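Local coordinates for protein maleate cis-trans isomerase (Pseudomonas putida, PDB 4FQ5) that probably catalyses the cis-trans isomerisation of the double bond of maleate, giving fumarate, at residues V28-I33 against W250-A255; P46-A51 against P225-I230; V105-M110 against T137-L142; A155-Y160 against M199-I204. The protein carries 1 engineered substitution. All blocks are in the same frame, centred on the assembly; numbering follows the deposited sequence.

Interaction 1: residues V28-I33 against W250-A255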
loop_
_atom_site.group_PDB
_atom_site.type_symbol
_atom_site.label_atom_id
_atom_site.label_comp_id
_atom_site.label_asym_id
_atom_site.label_seq_id
_atom_site.Cartn_x
_atom_site.Cartn_y
_atom_site.Cartn_z
ATOM N N VAL A 28 -11.952 4.549 -9.657
ATOM C CA VAL A 28 -13.020 5.486 -9.340
ATOM C C VAL A 28 -12.401 6.867 -9.139
ATOM O O VAL A 28 -11.497 7.020 -8.312
ATOM C CB VAL A 28 -13.801 5.035 -8.085
ATOM C CG1 VAL A 28 -14.862 6.057 -7.705
ATOM C CG2 VAL A 28 -14.436 3.669 -8.312
ATOM N N ARG A 29 -12.870 7.855 -9.909
ATOM C CA ARG A 29 -12.393 9.240 -9.775
ATOM C C ARG A 29 -13.248 9.976 -8.778
ATOM O O ARG A 29 -14.421 10.236 -9.049
ATOM C CB ARG A 29 -12.506 10.036 -11.075
ATOM C CG ARG A 29 -12.017 9.359 -12.317
ATOM C CD ARG A 29 -11.633 10.400 -13.355
ATOM N NE ARG A 29 -11.187 9.690 -14.537
ATOM C CZ ARG A 29 -11.683 9.849 -15.757
ATOM N NH1 ARG A 29 -11.194 9.111 -16.738
ATOM N NH2 ARG A 29 -12.626 10.755 -16.007
ATOM N N VAL A 30 -12.644 10.352 -7.658
ATOM C CA VAL A 30 -13.344 11.064 -6.597
ATOM C C VAL A 30 -13.041 12.556 -6.706
ATOM O O VAL A 30 -11.883 12.953 -6.745
ATOM C CB VAL A 30 -12.919 10.539 -5.208
ATOM C CG1 VAL A 30 -13.606 11.323 -4.091
ATOM C CG2 VAL A 30 -13.239 9.051 -5.097
ATOM N N GLY A 31 -14.086 13.375 -6.758
ATOM C CA GLY A 31 -13.920 14.829 -6.813
ATOM C C GLY A 31 -14.239 15.436 -5.466
ATOM O O GLY A 31 -15.193 15.020 -4.810
ATOM N N GLN A 32 -13.432 16.409 -5.043
ATOM C CA GLN A 32 -13.651 17.068 -3.759
ATOM C C GLN A 32 -13.668 18.589 -3.888
ATOM O O GLN A 32 -12.703 19.190 -4.356
ATOM C CB GLN A 32 -12.608 16.618 -2.722
ATOM C CG GLN A 32 -12.564 15.104 -2.534
ATOM C CD GLN A 32 -12.009 14.688 -1.187
ATOM O OE1 GLN A 32 -10.789 14.586 -1.000
ATOM N NE2 GLN A 32 -12.908 14.416 -0.243
ATOM N N ILE A 33 -14.777 19.203 -3.478
ATOM C CA ILE A 33 -14.854 20.668 -3.391
ATOM C C ILE A 33 -14.436 21.072 -1.977
ATOM O O ILE A 33 -15.174 20.843 -1.023
ATOM C CB ILE A 33 -16.279 21.197 -3.703
ATOM C CG1 ILE A 33 -16.733 20.742 -5.099
ATOM C CG2 ILE A 33 -16.330 22.719 -3.571
ATOM C CD1 ILE A 33 -18.209 20.965 -5.377
ATOM N N TRP A 250 -18.557 7.347 3.439
ATOM C CA TRP A 250 -19.679 6.425 3.465
ATOM C C TRP A 250 -20.690 6.783 2.399
ATOM O O TRP A 250 -21.113 5.917 1.620
ATOM C CB TRP A 250 -20.320 6.382 4.850
ATOM C CG TRP A 250 -21.577 5.557 4.862
ATOM C CD1 TRP A 250 -21.689 4.173 4.990
ATOM C CD2 TRP A 250 -22.956 6.040 4.701
ATOM N NE1 TRP A 250 -23.008 3.783 4.924
ATOM C CE2 TRP A 250 -23.816 4.851 4.752
ATOM C CE3 TRP A 250 -23.541 7.292 4.532
ATOM C CZ2 TRP A 250 -25.197 4.938 4.637
ATOM C CZ3 TRP A 250 -24.936 7.364 4.412
ATOM C CH2 TRP A 250 -25.742 6.211 4.467
ATOM N N ALA A 251 -21.058 8.063 2.328
ATOM C CA ALA A 251 -22.054 8.518 1.351
ATOM C C ALA A 251 -21.576 8.417 -0.100
ATOM O O ALA A 251 -22.344 8.037 -0.979
ATOM C CB ALA A 251 -22.529 9.930 1.677
ATOM N N MET A 252 -20.307 8.736 -0.343
ATOM C CA MET A 252 -19.717 8.577 -1.673
ATOM C C MET A 252 -19.743 7.114 -2.127
ATOM O O MET A 252 -20.168 6.811 -3.246
ATOM C CB MET A 252 -18.280 9.099 -1.696
ATOM C CG MET A 252 -18.139 10.607 -1.753
ATOM S SD MET A 252 -16.409 11.080 -1.557
ATOM C CE MET A 252 -16.485 12.770 -2.118
ATOM N N LEU A 253 -19.285 6.218 -1.253
ATOM C CA LEU A 253 -19.309 4.782 -1.535
ATOM C C LEU A 253 -20.732 4.282 -1.827
ATOM O O LEU A 253 -20.956 3.572 -2.814
ATOM C CB LEU A 253 -18.698 4.000 -0.371
ATOM C CG LEU A 253 -17.261 3.445 -0.374
ATOM C CD1 LEU A 253 -16.357 3.898 -1.516
ATOM C CD2 LEU A 253 -16.618 3.682 0.988
ATOM N N THR A 254 -21.689 4.668 -0.984
ATOM C CA THR A 254 -23.076 4.233 -1.173
ATOM C C THR A 254 -23.661 4.780 -2.484
ATOM O O THR A 254 -24.421 4.085 -3.167
ATOM C CB THR A 254 -23.992 4.616 0.008
ATOM O OG1 THR A 254 -24.010 6.037 0.164
ATOM C CG2 THR A 254 -23.511 3.982 1.299
ATOM N N ALA A 255 -23.287 6.010 -2.840
ATOM C CA ALA A 255 -23.785 6.629 -4.071
ATOM C C ALA A 255 -23.248 5.907 -5.303
ATOM O O ALA A 255 -23.846 5.970 -6.371
ATOM C CB ALA A 255 -23.422 8.109 -4.113
#
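Strand 28-33 and helix 250-255 run in broadly opposing directions, obliquely, with 138° between their N-to-C directions and their axes 11.2 Å apart at closest approach. Val30 and Met252 lie nearest each other, with CA atoms 8.4 Å apart. The strand belongs to the first of two four-stranded parallel sheets of this alpha/beta chain, both with strand order 2-1-3-4. The helix is the C-terminal part of helix 244-255, which follows the last strand of the second sheet. The contact therefore joins the N-terminal sheet to a helix from the far end of the chain.

Met252 bridges most of the gap alone. Its CG lies opposite the carbonyl carbon (chi1 -77°), and the chain beyond is extended, so the thioether reaches the strand. The side chain meets Val30 at a slant. Val30 CG1 touches the sulfur and the terminal methyl, lying 3.8 Å from both Met252 SD and Met252 CE. This pair is apolar and the contact is buried; 109 Å² is lost, both sides summed. Phe62 of strand 59-67 also packs on Val30. Gln32 packs on Met41 and Ile45 of helix 41-52. Its amide comes close to the methionine without bonding to it: Gln32 NE2 lies 4.4 Å from Met252 CE. The same methyl ends beside the strand backbone, where Met252 CE is 3.7 Å from Gly31 O.

Interaction 2: residues P46-A51 against P225-I230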
loop_
_atom_site.group_PDB
_atom_site.type_symbol
_atom_site.label_atom_id
_atom_site.label_comp_id
_atom_site.label_asym_id
_atom_site.label_seq_id
_atom_site.Cartn_x
_atom_site.Cartn_y
_atom_site.Cartn_z
ATOM N N PRO A 46 -8.598 10.314 1.312
ATOM C CA PRO A 46 -7.658 9.371 0.702
ATOM C C PRO A 46 -7.128 8.301 1.670
ATOM O O PRO A 46 -6.966 7.150 1.266
ATOM C CB PRO A 46 -6.532 10.278 0.192
ATOM C CG PRO A 46 -7.244 11.560 -0.123
ATOM C CD PRO A 46 -8.214 11.709 1.027
ATOM N N ALA A 47 -6.877 8.664 2.928
ATOM C CA ALA A 47 -6.453 7.665 3.914
ATOM C C ALA A 47 -7.486 6.531 4.017
ATOM O O ALA A 47 -7.117 5.369 3.922
ATOM C CB ALA A 47 -6.204 8.302 5.277
ATOM N N LEU A 48 -8.767 6.881 4.180
ATOM C CA LEU A 48 -9.860 5.901 4.274
ATOM C C LEU A 48 -9.945 4.982 3.058
ATOM O O LEU A 48 -10.058 3.759 3.197
ATOM C CB LEU A 48 -11.217 6.594 4.455
ATOM C CG LEU A 48 -11.900 6.845 5.813
ATOM C CD1 LEU A 48 -11.409 5.943 6.942
ATOM C CD2 LEU A 48 -11.890 8.309 6.214
ATOM N N LEU A 49 -9.906 5.575 1.869
ATOM C CA LEU A 49 -10.066 4.823 0.632
ATOM C C LEU A 49 -8.828 3.972 0.308
ATOM O O LEU A 49 -8.944 2.921 -0.321
ATOM C CB LEU A 49 -10.458 5.767 -0.518
ATOM C CG LEU A 49 -11.950 5.929 -0.880
ATOM C CD1 LEU A 49 -12.940 5.475 0.188
ATOM C CD2 LEU A 49 -12.304 7.332 -1.366
ATOM N N LYS A 50 -7.660 4.431 0.756
ATOM C CA LYS A 50 -6.414 3.655 0.697
ATOM C C LYS A 50 -6.543 2.385 1.538
ATOM O O LYS A 50 -6.136 1.298 1.108
ATOM C CB LYS A 50 -5.250 4.481 1.244
ATOM C CG LYS A 50 -3.955 4.376 0.462
ATOM C CD LYS A 50 -3.698 5.645 -0.348
ATOM C CE LYS A 50 -4.765 5.875 -1.413
ATOM N NZ LYS A 50 -5.148 7.314 -1.506
ATOM N N ALA A 51 -7.095 2.536 2.744
ATOM C CA ALA A 51 -7.411 1.394 3.602
ATOM C C ALA A 51 -8.415 0.460 2.928
ATOM O O ALA A 51 -8.278 -0.764 3.012
ATOM C CB ALA A 51 -7.920 1.854 4.969
ATOM N N PRO A 225 -8.666 17.274 12.326
ATOM C CA PRO A 225 -8.296 15.859 12.202
ATOM C C PRO A 225 -8.932 15.024 13.301
ATOM O O PRO A 225 -8.958 15.440 14.462
ATOM C CB PRO A 225 -6.766 15.866 12.364
ATOM C CG PRO A 225 -6.344 17.274 12.145
ATOM C CD PRO A 225 -7.494 18.135 12.575
ATOM N N SER A 226 -9.457 13.861 12.943
ATOM C CA SER A 226 -10.091 13.006 13.933
ATOM C C SER A 226 -9.919 11.531 13.621
ATOM O O SER A 226 -10.082 10.693 14.502
ATOM C CB SER A 226 -11.579 13.336 14.059
ATOM O OG SER A 226 -12.262 13.038 12.854
ATOM N N LEU A 227 -9.587 11.218 12.370
ATOM C CA LEU A 227 -9.520 9.826 11.928
ATOM C C LEU A 227 -8.690 8.923 12.852
ATOM O O LEU A 227 -9.119 7.827 13.195
ATOM C CB LEU A 227 -9.027 9.731 10.480
ATOM C CG LEU A 227 -8.935 8.332 9.856
ATOM C CD1 LEU A 227 -10.262 7.602 9.961
ATOM C CD2 LEU A 227 -8.480 8.430 8.405
ATOM N N ASN A 228 -7.522 9.401 13.265
ATOM C CA ASN A 228 -6.611 8.610 14.088
ATOM C C ASN A 228 -7.048 8.409 15.550
ATOM O O ASN A 228 -6.373 7.700 16.308
ATOM C CB ASN A 228 -5.196 9.196 14.015
ATOM C CG ASN A 228 -4.558 9.001 12.649
ATOM O OD1 ASN A 228 -4.828 8.018 11.962
ATOM N ND2 ASN A 228 -3.690 9.927 12.258
ATOM N N ALA A 229 -8.171 9.017 15.935
ATOM C CA ALA A 229 -8.715 8.863 17.284
ATOM C C ALA A 229 -10.032 8.096 17.311
ATOM O O ALA A 229 -10.533 7.756 18.383
ATOM C CB ALA A 229 -8.877 10.225 17.962
ATOM N N ILE A 230 -10.579 7.807 16.133
ATOM C CA ILE A 230 -11.911 7.207 16.021
ATOM C C ILE A 230 -12.049 5.848 16.718
ATOM O O ILE A 230 -12.997 5.633 17.489
ATOM C CB ILE A 230 -12.373 7.108 14.546
ATOM C CG1 ILE A 230 -12.694 8.513 14.009
ATOM C CG2 ILE A 230 -13.568 6.169 14.413
ATOM C CD1 ILE A 230 -13.102 8.560 12.551
#
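Leu227 meets Leu48 and Ala47 through its two methyl groups. The closest pair is Leu48 CD1 and Leu227 CD1, 3.6 Å apart. The two leucine side chains point in opposing directions and overlap alongside, and both methyls of each are in contact. Leu48 CD2 lies 4.1 Å from Leu227 CD2. The latter methyl also meets the preceding residue of the helix, with Leu227 CD2 3.9 Å from Ala47 CB. All of these contacts are apolar.

With chi1 at -179°, Leu227 CG lies trans to the backbone N, which holds its two methyls out toward the helix. Leu227 leaves its backbone toward the helix; Leu48 leaves alongside and brings its methyls to Leu227 through its torsions.

The helix here is part of helix 41-52, which follows strand 27-35 of the N-terminal parallel sheet. Residues 225-230 end the loop that runs from strand 215-217 of the second parallel sheet into helix 230-237. The contact thus sets a helix of one half of the fold against a connection of the other half. The substrate-pocket residues Val222 and Gln223 lie just before this segment in the chain.

Further out, Glu44 of the same helix fixes the loop. Its OE2 accepts hydrogen bonds from Ser226 N and Leu227 N, so one carboxylate oxygen holds two successive backbone amides beside the leucine contact. A neighbouring subunit also comes close, where its Leu54 packs on Ala51 and its Val55 on Asn228.

Interaction 3: residues V105-M110 against T137-L142; sequences VAIMSM and TSAGAL. With MAE (maleic acid), chain C.
Ala139, with a single methyl for a side chain, is the meeting point of two larger residues, Ile107 and Met108. Ile107 comes by its CG2 branch, with Ile107 CG2 3.6 Å from Ala139 CB. Met108 comes by its far end, with Met108 CE 3.9 Å from Ala139 CB. The methionine chain is extended beyond CG (chi2 -167°, chi3 177°), which carries its methyl to the alanine. Ile107 CG1 turns instead to Thr137, at 4.3 Å from Thr137 CB.

Thr137 is the N-cap of helix 138-149. Its OG1 accepts from Gly140 N at 3.0 Å, with an N-H...acceptor angle of 156°. This helix follows strand 135-137, an outermost strand of the N-terminal parallel sheet within this chain. Helix 104-108 follows the adjacent strand 98-101 and Cys103, the predicted nucleophile. The last residues of this short helix pack on the first turn of helix 138-149.

The substrate lies at the other end of 105-110. Val105 N makes a weak hydrogen bond to maleate O3 at 3.4 Å, and Val105 CG1 touches the same oxygen. On the second helix, Ser138 OG is hydrogen-bonded to Tyr101 O, Ala102 O and Thr248 OG1.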
loop_
_atom_site.group_PDB
_atom_site.type_symbol
_atom_site.label_atom_id
_atom_site.label_comp_id
_atom_site.label_asym_id
_atom_site.label_seq_id
_atom_site.Cartn_x
_atom_site.Cartn_y
_atom_site.Cartn_z
ATOM N N VAL A 105 -20.213 23.184 7.804
ATOM C CA VAL A 105 -20.782 24.392 8.392
ATOM C C VAL A 105 -21.223 25.424 7.336
ATOM O O VAL A 105 -22.158 26.192 7.561
ATOM C CB VAL A 105 -19.857 24.999 9.476
ATOM C CG1 VAL A 105 -18.665 25.729 8.861
ATOM C CG2 VAL A 105 -20.649 25.906 10.404
ATOM N N ALA A 106 -20.554 25.422 6.187
ATOM C CA ALA A 106 -20.888 26.329 5.092
ATOM C C ALA A 106 -22.289 26.028 4.570
ATOM O O ALA A 106 -23.068 26.942 4.286
ATOM C CB ALA A 106 -19.869 26.198 3.975
ATOM N N ILE A 107 -22.607 24.745 4.455
ATOM C CA ILE A 107 -23.939 24.323 4.052
ATOM C C ILE A 107 -24.975 24.664 5.131
ATOM O O ILE A 107 -25.976 25.323 4.846
ATOM C CB ILE A 107 -23.977 22.817 3.708
ATOM C CG1 ILE A 107 -23.196 22.519 2.414
ATOM C CG2 ILE A 107 -25.411 22.308 3.634
ATOM C CD1 ILE A 107 -23.605 23.337 1.200
ATOM N N MET A 108 -24.722 24.233 6.362
ATOM C CA MET A 108 -25.676 24.449 7.449
ATOM C C MET A 108 -25.893 25.941 7.761
ATOM O O MET A 108 -27.002 26.342 8.099
ATOM C CB MET A 108 -25.297 23.635 8.699
ATOM C CG MET A 108 -25.351 22.119 8.488
ATOM S SD MET A 108 -25.265 21.153 10.014
ATOM C CE MET A 108 -25.442 19.481 9.411
ATOM N N SER A 109 -24.842 26.750 7.616
ATOM C CA SER A 109 -24.906 28.212 7.789
ATOM C C SER A 109 -25.921 28.922 6.891
ATOM O O SER A 109 -26.319 30.051 7.177
ATOM C CB SER A 109 -23.542 28.837 7.490
ATOM O OG SER A 109 -22.713 28.804 8.627
ATOM N N MET A 110 -26.303 28.278 5.791
ATOM C CA MET A 110 -27.161 28.912 4.795
ATOM C C MET A 110 -28.645 28.746 5.090
ATOM O O MET A 110 -29.482 29.228 4.342
ATOM C CB MET A 110 -26.833 28.385 3.396
ATOM C CG MET A 110 -25.442 28.748 2.895
ATOM S SD MET A 110 -25.204 30.524 2.675
ATOM C CE MET A 110 -26.383 30.856 1.369
ATOM N N THR A 137 -22.863 16.251 -0.032
ATOM C CA THR A 137 -22.348 17.278 0.864
ATOM C C THR A 137 -22.040 16.611 2.202
ATOM O O THR A 137 -22.730 15.670 2.593
ATOM C CB THR A 137 -23.333 18.454 1.071
ATOM O OG1 THR A 137 -24.465 18.011 1.826
ATOM C CG2 THR A 137 -23.799 19.030 -0.278
ATOM N N SER A 138 -21.001 17.096 2.878
ATOM C CA SER A 138 -20.647 16.661 4.234
ATOM C C SER A 138 -21.824 16.758 5.192
ATOM O O SER A 138 -22.043 15.866 6.017
ATOM C CB SER A 138 -19.534 17.543 4.783
ATOM O OG SER A 138 -18.341 17.302 4.074
ATOM N N ALA A 139 -22.556 17.864 5.087
ATOM C CA ALA A 139 -23.704 18.125 5.947
ATOM C C ALA A 139 -24.763 17.051 5.770
ATOM O O ALA A 139 -25.221 16.463 6.750
ATOM C CB ALA A 139 -24.282 19.508 5.676
ATOM N N GLY A 140 -25.128 16.785 4.518
ATOM C CA GLY A 140 -26.132 15.778 4.189
ATOM C C GLY A 140 -25.663 14.376 4.535
ATOM O O GLY A 140 -26.438 13.560 5.039
ATOM N N ALA A 141 -24.389 14.105 4.264
ATOM C CA ALA A 141 -23.781 12.813 4.558
ATOM C C ALA A 141 -23.855 12.510 6.047
ATOM O O ALA A 141 -24.200 11.393 6.434
ATOM C CB ALA A 141 -22.334 12.786 4.080
ATOM N N LEU A 142 -23.540 13.510 6.875
ATOM C CA LEU A 142 -23.597 13.354 8.324
ATOM C C LEU A 142 -25.002 12.972 8.777
ATOM O O LEU A 142 -25.170 12.011 9.536
ATOM C CB LEU A 142 -23.109 14.611 9.061
ATOM C CG LEU A 142 -22.912 14.420 10.576
ATOM C CD1 LEU A 142 -21.628 13.647 10.862
ATOM C CD2 LEU A 142 -22.904 15.749 11.325
HETATM C C1 MAE C . -13.563 23.138 7.127
HETATM O O1 MAE C . -12.463 23.288 6.573
HETATM O O2 MAE C . -13.729 22.474 8.161
HETATM C C2 MAE C . -14.725 23.815 6.531
HETATM C C3 MAE C . -15.984 23.526 6.804
HETATM C C4 MAE C . -16.432 22.462 7.731
HETATM O O3 MAE C . -16.994 22.797 8.768
HETATM O O4 MAE C . -16.288 21.265 7.458
#

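Interaction 4: residues A155-Y160 against M199-I204. With MAE (maleic acid), chain C.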
loop_
_atom_site.group_PDB
_atom_site.type_symbol
_atom_site.label_atom_id
_atom_site.label_comp_id
_atom_site.label_asym_id
_atom_site.label_seq_id
_atom_site.Cartn_x
_atom_site.Cartn_y
_atom_site.Cartn_z
ATOM N N ALA A 155 -24.061 13.082 20.386
ATOM C CA ALA A 155 -23.173 14.068 20.986
ATOM C C ALA A 155 -22.246 14.569 19.890
ATOM O O ALA A 155 -21.930 13.826 18.965
ATOM C CB ALA A 155 -22.389 13.469 22.141
ATOM N N VAL A 156 -21.828 15.830 19.977
ATOM C CA VAL A 156 -21.135 16.491 18.864
ATOM C C VAL A 156 -19.958 17.334 19.333
ATOM O O VAL A 156 -20.109 18.187 20.203
ATOM C CB VAL A 156 -22.097 17.425 18.070
ATOM C CG1 VAL A 156 -21.380 18.072 16.889
ATOM C CG2 VAL A 156 -23.318 16.668 17.583
ATOM N N VAL A 157 -18.792 17.114 18.738
ATOM C CA VAL A 157 -17.652 18.003 18.946
ATOM C C VAL A 157 -17.427 18.818 17.672
ATOM O O VAL A 157 -17.482 18.273 16.569
ATOM C CB VAL A 157 -16.363 17.219 19.293
ATOM C CG1 VAL A 157 -15.237 18.177 19.661
ATOM C CG2 VAL A 157 -16.622 16.216 20.419
ATOM N N THR A 158 -17.189 20.119 17.826
ATOM C CA THR A 158 -16.849 20.986 16.693
ATOM C C THR A 158 -15.647 21.866 17.050
ATOM O O THR A 158 -15.342 22.040 18.231
ATOM C CB THR A 158 -18.021 21.911 16.282
ATOM O OG1 THR A 158 -17.934 23.144 17.010
ATOM C CG2 THR A 158 -19.382 21.267 16.525
ATOM N N PRO A 159 -14.959 22.426 16.035
ATOM C CA PRO A 159 -13.905 23.394 16.305
ATOM C C PRO A 159 -14.368 24.851 16.188
ATOM O O PRO A 159 -13.582 25.765 16.453
ATOM C CB PRO A 159 -12.895 23.098 15.204
ATOM C CG PRO A 159 -13.748 22.707 14.043
ATOM C CD PRO A 159 -14.970 22.027 14.614
ATOM N N TYR A 160 -15.627 25.050 15.811
ATOM C CA TYR A 160 -16.140 26.372 15.461
ATOM C C TYR A 160 -16.325 27.291 16.660
ATOM O O TYR A 160 -16.413 26.841 17.806
ATOM C CB TYR A 160 -17.504 26.279 14.765
ATOM C CG TYR A 160 -17.675 25.181 13.744
ATOM C CD1 TYR A 160 -16.813 25.057 12.651
ATOM C CD2 TYR A 160 -18.734 24.289 13.850
ATOM C CE1 TYR A 160 -16.998 24.055 11.710
ATOM C CE2 TYR A 160 -18.917 23.280 12.927
ATOM C CZ TYR A 160 -18.053 23.173 11.856
ATOM O OH TYR A 160 -18.261 22.163 10.948
ATOM N N MET A 199 -5.242 13.711 19.381
ATOM C CA MET A 199 -5.107 12.924 20.608
ATOM C C MET A 199 -5.713 13.629 21.824
ATOM O O MET A 199 -5.898 13.012 22.871
ATOM C CB MET A 199 -3.650 12.515 20.865
ATOM C CG MET A 199 -3.083 11.511 19.861
ATOM S SD MET A 199 -4.142 10.094 19.483
ATOM C CE MET A 199 -4.441 9.427 21.121
ATOM N N ASN A 200 -6.037 14.913 21.670
ATOM C CA ASN A 200 -6.828 15.638 22.657
ATOM C C ASN A 200 -8.287 15.196 22.668
ATOM O O ASN A 200 -8.972 15.362 23.669
ATOM C CB ASN A 200 -6.776 17.151 22.408
ATOM C CG ASN A 200 -5.411 17.752 22.674
ATOM O OD1 ASN A 200 -4.604 17.201 23.416
ATOM N ND2 ASN A 200 -5.150 18.902 22.069
ATOM N N LEU A 201 -8.760 14.641 21.553
ATOM C CA LEU A 201 -10.189 14.366 21.384
ATOM C C LEU A 201 -10.778 13.321 22.341
ATOM O O LEU A 201 -11.896 13.515 22.823
ATOM C CB LEU A 201 -10.536 14.041 19.921
ATOM C CG LEU A 201 -10.343 15.174 18.904
ATOM C CD1 LEU A 201 -10.509 14.639 17.489
ATOM C CD2 LEU A 201 -11.313 16.324 19.157
ATOM N N PRO A 202 -10.045 12.215 22.616
ATOM C CA PRO A 202 -10.578 11.253 23.581
ATOM C C PRO A 202 -10.878 11.863 24.963
ATOM O O PRO A 202 -11.882 11.512 25.573
ATOM C CB PRO A 202 -9.469 10.202 23.671
ATOM C CG PRO A 202 -8.831 10.239 22.323
ATOM C CD PRO A 202 -8.818 11.704 21.972
ATOM N N GLY A 203 -10.030 12.773 25.433
ATOM C CA GLY A 203 -10.226 13.416 26.733
ATOM C C GLY A 203 -11.378 14.408 26.731
ATOM O O GLY A 203 -12.088 14.546 27.726
ATOM N N ILE A 204 -11.554 15.109 25.612
ATOM C CA ILE A 204 -12.697 16.006 25.426
ATOM C C ILE A 204 -13.997 15.207 25.483
ATOM O O ILE A 204 -14.928 15.561 26.214
ATOM C CB ILE A 204 -12.573 16.808 24.105
ATOM C CG1 ILE A 204 -11.493 17.883 24.250
ATOM C CG2 ILE A 204 -13.909 17.428 23.711
ATOM C CD1 ILE A 204 -10.948 18.432 22.944
HETATM C C1 MAE C . -13.563 23.138 7.127
HETATM O O1 MAE C . -12.463 23.288 6.573
HETATM O O2 MAE C . -13.729 22.474 8.161
HETATM C C2 MAE C . -14.725 23.815 6.531
HETATM C C3 MAE C . -15.984 23.526 6.804
HETATM C C4 MAE C . -16.432 22.462 7.731
HETATM O O3 MAE C . -16.994 22.797 8.768
HETATM O O4 MAE C . -16.288 21.265 7.458
#
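Val157 has CG1 anti to its backbone N (chi1 -173°), and this methyl meets Leu201 and Ile204 together. Leu201 keeps CG beside its backbone N (chi1 -65°) and reaches over with one methyl, leaving Leu201 CD2 4.4 Å from Val157 CG1. Ile204 faces the strand more directly and uses its short branch, with Ile204 CG2 4.3 Å from Val157 CG1. One valine methyl thus touches side chains from successive turns of the helix. The contact is apolar and light, with 91 Å² buried, both sides summed.

Val157 lies on strand 153-158, an inner strand of the second four-stranded parallel sheet. Helix 201-206 packs against this strand.

Just past the strand the chain turns into the active site. Thr158 OG1 accepts from Tyr160 N at 3.2 Å, an ST turn, and is also hydrogen-bonded to Thr165 OG1. Pro159 CD lies over the centre of one face of the Tyr160 ring, 4.0 Å above its plane. The hydroxyl then reaches the substrate, with Tyr160 OH giving a hydrogen bond to maleate O3 at 2.6 Å. That oxygen sits at the ring edge, near the ring plane. Asn38, Asn190, Val222 and Gln223 supply further hydrogen bonds to the maleate. Tyr160 also packs on Ala221, the engineered residue at the position of the predicted proton donor.

Overall arrangement
From the N terminus, strand 27-35 opens interaction 1, which closes only at helix 244-255 near the C-terminal end. Helix 41-52 follows and opens interaction 2, nested inside that loop and closed by residues 225-230. Interactions 3 and 4 both lie within interaction 2, one after the other. Interactions 1 and 2 tie the two halves together across long spans. Interaction 3 joins helices following neighbouring strands of the first sheet, and interaction 4 backs the second sheet. Neighbours touch: Leu253 meets Leu49, Ala251 meets Ala141, and Leu201 meets Pro225 and Ser226. Interactions 3 and 4 meet at the maleate, where Val105 packs on Tyr160.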